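Histidine triad protein (Bacillus subtilis, PDB 1Y23) probably binds nucleotides and acts on their phosphate linkages, as in other histidine triad (HIT) family members, and carries a bound zinc ion. Local coordinates at residues Tyr23-Val28 with Gln63-Ala67; Pro81-Leu87 with Met103-Tyr109. One frame throughout, in Å; residues are numbered along the deposited sequence.

Interaction 1: residues Tyr23-Val28 with Gln63-Ala67; sequences YEDEHV and QYFHA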
loop_
_atom_site.group_PDB
_atom_site.type_symbol
_atom_site.label_atom_id
_atom_site.label_comp_id
_atom_site.label_asym_id
_atom_site.label_seq_id
_atom_site.Cartn_x
_atom_site.Cartn_y
_atom_site.Cartn_z
ATOM N N TYR B 23 -7.243 0.253 -16.397
ATOM C CA TYR B 23 -6.272 -0.762 -16.738
ATOM C C TYR B 23 -6.879 -2.136 -16.587
ATOM O O TYR B 23 -7.721 -2.359 -15.719
ATOM C CB TYR B 23 -5.050 -0.658 -15.835
ATOM C CG TYR B 23 -4.023 -1.731 -16.103
ATOM C CD1 TYR B 23 -3.034 -1.564 -17.075
ATOM C CD2 TYR B 23 -4.047 -2.927 -15.391
ATOM C CE1 TYR B 23 -2.090 -2.570 -17.320
ATOM C CE2 TYR B 23 -3.118 -3.928 -15.628
ATOM C CZ TYR B 23 -2.143 -3.746 -16.586
ATOM O OH TYR B 23 -1.211 -4.735 -16.779
ATOM N N GLU B 24 -6.449 -3.053 -17.446
ATOM C CA GLU B 24 -6.925 -4.423 -17.397
ATOM C C GLU B 24 -6.060 -5.394 -18.191
ATOM O O GLU B 24 -5.630 -5.094 -19.309
ATOM C CB GLU B 24 -8.376 -4.525 -17.893
ATOM C CG GLU B 24 -8.927 -5.961 -17.855
ATOM C CD GLU B 24 -10.389 -6.090 -18.264
ATOM O OE1 GLU B 24 -10.907 -7.231 -18.251
ATOM O OE2 GLU B 24 -11.024 -5.064 -18.596
ATOM N N ASP B 25 -5.790 -6.551 -17.582
ATOM C CA ASP B 25 -5.036 -7.630 -18.218
ATOM C C ASP B 25 -5.639 -8.949 -17.760
ATOM O O ASP B 25 -6.769 -8.985 -17.274
ATOM C CB ASP B 25 -3.525 -7.576 -17.901
ATOM C CG ASP B 25 -3.204 -7.743 -16.420
ATOM O OD1 ASP B 25 -3.797 -8.617 -15.757
ATOM O OD2 ASP B 25 -2.332 -7.002 -15.924
ATOM N N GLU B 26 -4.887 -10.028 -17.908
ATOM C CA GLU B 26 -5.373 -11.349 -17.542
ATOM C C GLU B 26 -5.680 -11.575 -16.055
ATOM O O GLU B 26 -6.617 -12.302 -15.715
ATOM C CB GLU B 26 -4.370 -12.396 -18.031
ATOM C CG GLU B 26 -4.817 -13.831 -17.857
ATOM C CD GLU B 26 -3.859 -14.815 -18.508
ATOM O OE1 GLU B 26 -4.092 -16.040 -18.373
ATOM O OE2 GLU B 26 -2.882 -14.363 -19.153
ATOM N N HIS B 27 -4.918 -10.945 -15.168
ATOM C CA HIS B 27 -5.118 -11.149 -13.734
ATOM C C HIS B 27 -5.475 -9.905 -12.938
ATOM O O HIS B 27 -5.879 -9.999 -11.782
ATOM C CB HIS B 27 -3.850 -11.755 -13.144
ATOM C CG HIS B 27 -3.323 -12.918 -13.921
ATOM N ND1 HIS B 27 -3.975 -14.132 -13.974
ATOM C CD2 HIS B 27 -2.209 -13.053 -14.677
ATOM C CE1 HIS B 27 -3.281 -14.964 -14.728
ATOM N NE2 HIS B 27 -2.207 -14.336 -15.167
ATOM N N VAL B 28 -5.328 -8.743 -13.554
ATOM C CA VAL B 28 -5.607 -7.502 -12.862
ATOM C C VAL B 28 -6.683 -6.645 -13.522
ATOM O O VAL B 28 -6.887 -6.699 -14.732
ATOM C CB VAL B 28 -4.316 -6.658 -12.738
ATOM C CG1 VAL B 28 -4.570 -5.429 -11.881
ATOM C CG2 VAL B 28 -3.194 -7.503 -12.123
ATOM N N GLN B 63 1.508 -11.621 -10.501
ATOM C CA GLN B 63 0.545 -11.234 -11.532
ATOM C C GLN B 63 -0.236 -9.975 -11.139
ATOM O O GLN B 63 -1.117 -9.542 -11.881
ATOM C CB GLN B 63 -0.466 -12.362 -11.778
ATOM C CG GLN B 63 0.131 -13.766 -11.826
ATOM C CD GLN B 63 -0.937 -14.843 -11.746
ATOM O OE1 GLN B 63 -1.888 -14.724 -10.973
ATOM N NE2 GLN B 63 -0.778 -15.901 -12.525
ATOM N N TYR B 64 0.083 -9.394 -9.984
ATOM C CA TYR B 64 -0.635 -8.218 -9.513
ATOM C C TYR B 64 0.120 -6.909 -9.342
ATOM O O TYR B 64 -0.202 -5.916 -9.995
ATOM C CB TYR B 64 -1.325 -8.520 -8.181
ATOM C CG TYR B 64 -1.992 -7.308 -7.578
ATOM C CD1 TYR B 64 -3.241 -6.881 -8.019
ATOM C CD2 TYR B 64 -1.341 -6.547 -6.601
ATOM C CE1 TYR B 64 -3.830 -5.721 -7.506
ATOM C CE2 TYR B 64 -1.915 -5.382 -6.081
ATOM C CZ TYR B 64 -3.165 -4.976 -6.540
ATOM O OH TYR B 64 -3.742 -3.828 -6.032
ATOM N N PHE B 65 1.114 -6.902 -8.460
ATOM C CA PHE B 65 1.850 -5.683 -8.144
ATOM C C PHE B 65 2.473 -4.870 -9.269
ATOM O O PHE B 65 2.539 -3.647 -9.164
ATOM C CB PHE B 65 2.936 -5.968 -7.101
ATOM C CG PHE B 65 3.588 -4.714 -6.560
ATOM C CD1 PHE B 65 2.850 -3.795 -5.813
ATOM C CD2 PHE B 65 4.924 -4.432 -6.826
ATOM C CE1 PHE B 65 3.436 -2.615 -5.346
ATOM C CE2 PHE B 65 5.517 -3.253 -6.362
ATOM C CZ PHE B 65 4.769 -2.345 -5.620
ATOM N N HIS B 66 2.943 -5.525 -10.328
ATOM C CA HIS B 66 3.572 -4.786 -11.414
ATOM C C HIS B 66 2.646 -3.701 -11.983
ATOM O O HIS B 66 3.106 -2.637 -12.416
ATOM C CB HIS B 66 4.025 -5.729 -12.540
ATOM C CG HIS B 66 2.909 -6.220 -13.402
ATOM N ND1 HIS B 66 2.197 -7.366 -13.120
ATOM C CD2 HIS B 66 2.330 -5.679 -14.502
ATOM C CE1 HIS B 66 1.226 -7.509 -14.005
ATOM N NE2 HIS B 66 1.283 -6.497 -14.853
ATOM N N ALA B 67 1.345 -3.957 -11.975
ATOM C CA ALA B 67 0.388 -2.983 -12.494
ATOM C C ALA B 67 0.308 -1.699 -11.648
ATOM O O ALA B 67 0.016 -0.619 -12.175
ATOM C CB ALA B 67 -0.999 -3.615 -12.614
#
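His-27 and Gln-63 meet because each swings CG anti to its own carbonyl carbon (chi1 -48° and -42°), and the glutamine then runs on extended, bringing its amide over the imidazole. The two flat groups lie only 10° from parallel, with Gln-63 CD 3.6 Å above the centre of the His-27 ring plane. Gln-63 CG adds a CH-pi contact to the same face, 4.1 Å from the centroid of the His-27 ring. Glu-26 CG lies against the opposite face, off toward the rim, and the imidazole is sandwiched. The approach of His-27 NE2 to Gln-63 NE2 at 3.4 Å is part of this stack and not a hydrogen bond.

Next along the turn, Val-28 drives a methyl into the loop between helices 58-62 and 67-79. CG2 sits close against the Gln-63 carbonyl and the Tyr-64 backbone, while Val-28 CG1 lies 4.1 Å from Ala-67 CB. Tyr-23 comes to that methyl from the other strand of the hairpin, its CE2 3.7 Å from Ala-67 CB, and it also packs on Leu-142 of the second subunit.

The turn joining strands 21-24 and 28-32 is organised by Asp-25. Its OD1 accepts from the backbone N of both His-27 and Val-28, the first closing an Asx turn. Tyr-23 OH donates to the anti lone pair of Asp-25 OD2 at 2.7 Å. With both oxygens engaged, the carboxylate is held against rotation. The edge of His-66 faces this pair near its ring plane, His-66 NE2 standing 3.8 Å from Asp-25 OD2.

The two segments share no hydrogen bond, so stacking and methyl packing join turn to loop, and the nearby carboxylate may favour a protonated His-66.

Interaction 2: residues Pro81-Leu87 with Met103-Tyr109; sequences PIGLNTL and MHIIPRY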
loop_
_atom_site.group_PDB
_atom_site.type_symbol
_atom_site.label_atom_id
_atom_site.label_comp_id
_atom_site.label_asym_id
_atom_site.label_seq_id
_atom_site.Cartn_x
_atom_site.Cartn_y
_atom_site.Cartn_z
ATOM N N PRO B 81 -0.178 15.493 -10.004
ATOM C CA PRO B 81 -0.421 15.844 -8.601
ATOM C C PRO B 81 0.886 16.212 -7.893
ATOM O O PRO B 81 1.971 16.000 -8.432
ATOM C CB PRO B 81 -1.037 14.568 -8.039
ATOM C CG PRO B 81 -0.318 13.507 -8.807
ATOM C CD PRO B 81 -0.399 14.053 -10.221
ATOM N N ILE B 82 0.774 16.752 -6.684
ATOM C CA ILE B 82 1.946 17.136 -5.902
ATOM C C ILE B 82 2.423 15.962 -5.044
ATOM O O ILE B 82 3.496 16.014 -4.446
ATOM C CB ILE B 82 1.626 18.342 -4.982
ATOM C CG1 ILE B 82 0.516 17.972 -3.989
ATOM C CG2 ILE B 82 1.192 19.524 -5.825
ATOM C CD1 ILE B 82 0.197 19.071 -2.988
ATOM N N GLY B 83 1.603 14.915 -4.987
ATOM C CA GLY B 83 1.928 13.729 -4.214
ATOM C C GLY B 83 1.027 12.571 -4.611
ATOM O O GLY B 83 0.185 12.713 -5.499
ATOM N N LEU B 84 1.197 11.423 -3.960
ATOM C CA LEU B 84 0.379 10.252 -4.264
ATOM C C LEU B 84 0.584 9.148 -3.225
ATOM O O LEU B 84 1.702 8.912 -2.778
ATOM C CB LEU B 84 0.710 9.725 -5.671
ATOM C CG LEU B 84 -0.022 8.452 -6.115
ATOM C CD1 LEU B 84 -0.279 8.455 -7.618
ATOM C CD2 LEU B 84 0.805 7.248 -5.710
ATOM N N ASN B 85 -0.497 8.485 -2.825
ATOM C CA ASN B 85 -0.381 7.402 -1.851
ATOM C C ASN B 85 -1.025 6.133 -2.379
ATOM O O ASN B 85 -1.837 6.173 -3.305
ATOM C CB ASN B 85 -1.092 7.725 -0.519
ATOM C CG ASN B 85 -0.880 9.149 -0.041
ATOM O OD1 ASN B 85 -1.593 10.062 -0.453
ATOM N ND2 ASN B 85 0.092 9.342 0.843
ATOM N N THR B 86 -0.638 5.004 -1.794
ATOM C CA THR B 86 -1.261 3.727 -2.112
ATOM C C THR B 86 -1.646 3.232 -0.725
ATOM O O THR B 86 -0.864 3.333 0.225
ATOM C CB THR B 86 -0.306 2.698 -2.843
ATOM O OG1 THR B 86 0.740 2.259 -1.962
ATOM C CG2 THR B 86 0.295 3.323 -4.097
ATOM N N LEU B 87 -2.879 2.747 -0.621
ATOM C CA LEU B 87 -3.439 2.260 0.630
ATOM C C LEU B 87 -4.228 0.979 0.449
ATOM O O LEU B 87 -5.049 0.848 -0.461
ATOM C CB LEU B 87 -4.364 3.314 1.240
ATOM C CG LEU B 87 -5.121 2.939 2.519
ATOM C CD1 LEU B 87 -4.141 2.761 3.674
ATOM C CD2 LEU B 87 -6.135 4.034 2.847
ATOM N N MET B 103 -6.299 -2.181 -3.747
ATOM C CA MET B 103 -5.308 -1.172 -3.415
ATOM C C MET B 103 -5.836 0.174 -3.889
ATOM O O MET B 103 -6.308 0.289 -5.019
ATOM C CB MET B 103 -3.995 -1.477 -4.135
ATOM C CG MET B 103 -2.902 -0.450 -3.914
ATOM S SD MET B 103 -1.921 -0.790 -2.436
ATOM C CE MET B 103 -0.460 -1.516 -3.176
ATOM N N HIS B 104 -5.786 1.182 -3.022
ATOM C CA HIS B 104 -6.224 2.521 -3.399
ATOM C C HIS B 104 -5.015 3.287 -3.910
ATOM O O HIS B 104 -3.954 3.273 -3.282
ATOM C CB HIS B 104 -6.760 3.321 -2.208
ATOM C CG HIS B 104 -8.040 2.808 -1.637
ATOM N ND1 HIS B 104 -8.082 1.918 -0.584
ATOM C CD2 HIS B 104 -9.328 3.101 -1.933
ATOM C CE1 HIS B 104 -9.341 1.691 -0.254
ATOM N NE2 HIS B 104 -10.117 2.397 -1.056
ATOM N N ILE B 105 -5.177 3.949 -5.046
ATOM C CA ILE B 105 -4.116 4.774 -5.599
ATOM C C ILE B 105 -4.669 6.187 -5.496
ATOM O O ILE B 105 -5.509 6.600 -6.297
ATOM C CB ILE B 105 -3.825 4.417 -7.065
ATOM C CG1 ILE B 105 -3.280 2.983 -7.128
ATOM C CG2 ILE B 105 -2.830 5.406 -7.657
ATOM C CD1 ILE B 105 -2.827 2.552 -8.501
ATOM N N ILE B 106 -4.204 6.924 -4.496
ATOM C CA ILE B 106 -4.716 8.264 -4.263
ATOM C C ILE B 106 -3.774 9.403 -4.613
ATOM O O ILE B 106 -2.763 9.620 -3.955
ATOM C CB ILE B 106 -5.160 8.411 -2.795
ATOM C CG1 ILE B 106 -6.147 7.282 -2.445
ATOM C CG2 ILE B 106 -5.815 9.766 -2.582
ATOM C CD1 ILE B 106 -6.347 7.064 -0.953
ATOM N N PRO B 107 -4.093 10.138 -5.688
ATOM C CA PRO B 107 -3.246 11.263 -6.089
ATOM C C PRO B 107 -3.518 12.389 -5.100
ATOM O O PRO B 107 -4.631 12.506 -4.579
ATOM C CB PRO B 107 -3.743 11.580 -7.499
ATOM C CG PRO B 107 -5.200 11.256 -7.408
ATOM C CD PRO B 107 -5.201 9.949 -6.642
ATOM N N ARG B 108 -2.502 13.195 -4.817
ATOM C CA ARG B 108 -2.647 14.299 -3.871
ATOM C C ARG B 108 -2.477 15.641 -4.574
ATOM O O ARG B 108 -1.607 15.797 -5.430
ATOM C CB ARG B 108 -1.622 14.161 -2.733
ATOM C CG ARG B 108 -1.821 12.920 -1.868
ATOM C CD ARG B 108 -3.185 12.961 -1.152
ATOM N NE ARG B 108 -3.209 13.870 -0.010
ATOM C CZ ARG B 108 -2.536 13.673 1.123
ATOM N NH1 ARG B 108 -2.616 14.554 2.108
ATOM N NH2 ARG B 108 -1.789 12.590 1.282
ATOM N N TYR B 109 -3.314 16.608 -4.213
ATOM C CA TYR B 109 -3.249 17.934 -4.822
ATOM C C TYR B 109 -3.091 19.048 -3.785
ATOM O O TYR B 109 -2.911 20.213 -4.136
ATOM C CB TYR B 109 -4.505 18.179 -5.659
ATOM C CG TYR B 109 -4.748 17.127 -6.724
ATOM C CD1 TYR B 109 -5.710 16.133 -6.545
ATOM C CD2 TYR B 109 -4.017 17.131 -7.915
ATOM C CE1 TYR B 109 -5.941 15.169 -7.530
ATOM C CE2 TYR B 109 -4.238 16.171 -8.907
ATOM C CZ TYR B 109 -5.202 15.197 -8.709
ATOM O OH TYR B 109 -5.445 14.261 -9.690
#
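Arg-108 and Asn-85 touch through a single side-chain hydrogen bond, Arg-108 NH2 to Asn-85 OD1 at 3.1 Å, the amide oxygen lying close to the guanidinium plane at its edge. The first torsion (chi1 -64°) puts Arg-108 CG 3.2 Å from Asn-85 OD1, and the bends at chi2 and chi3 (-63° and -76°) bring NH2 back to the same oxygen.

At the far end of the pairing, Leu-87 O is gripped twice by His-104: by the backbone N at 2.7 Å and by ring ND1 at 3.2 Å. The second donor arrives well above the carbonyl plane, although the oxygen lies near the plane of the imidazole. Between these ends the antiparallel strands exchange backbone bonds, Asn-85 with Ile-106 in both directions. Ile-82 and Gly-83 together face Arg-108 in a classic beta bulge; Ile-82 N gives Arg-108 O the stronger bond, 2.9 Å long, and that of Gly-83 N is weak.

Further out, Leu-84, Thr-86, Ile-105 and Pro-107 share one face of the sheet, where Ile-105 and Pro-107 meet helix 67-79. On the other face Asn-85, Leu-87, Ile-106 and Arg-108 lie against Phe-115. Asp-113 positions the guanidinium through a salt bridge to NE, and Ala-94 and Asn-89 of the second subunit hold Asn-85 ND2. A leucine in place of Arg-108 would probably leave Asp-113 without its charged mate and Asn-85 OD1 without this donor, though Asn-85 ND2 would keep its partners on the second subunit.

His-104 is the last histidine of the triad that names the family, and its ring meets those of His-41 and His-102. The ND1 bond to a main-chain oxygen of the neighbouring strand probably limits the rotation of this one motif ring.

The two interactions lie toward opposite edges of one antiparallel sheet. Interaction 1 lies at the edge strand 21-24, partly buried, and clamps a hairpin turn to an interhelical loop; interaction 2 is buried and pairs strand 103-108 with 83-90, the edge strand on the other side within this chain. Chemistry follows place: stacking and methyl contacts at the periphery, paired backbone bonds in the sheet. They meet where Tyr-64 OH comes 3.0 Å from Met-103 CB, the hydroxyl being bonded to Val-44 O. Both also reach the second subunit, residues 63-67 by packing, with Phe-65 stacked on Phe-65 of the second subunit, and residues 84-87 by antiparallel strand pairing that carries the sheet across the interface.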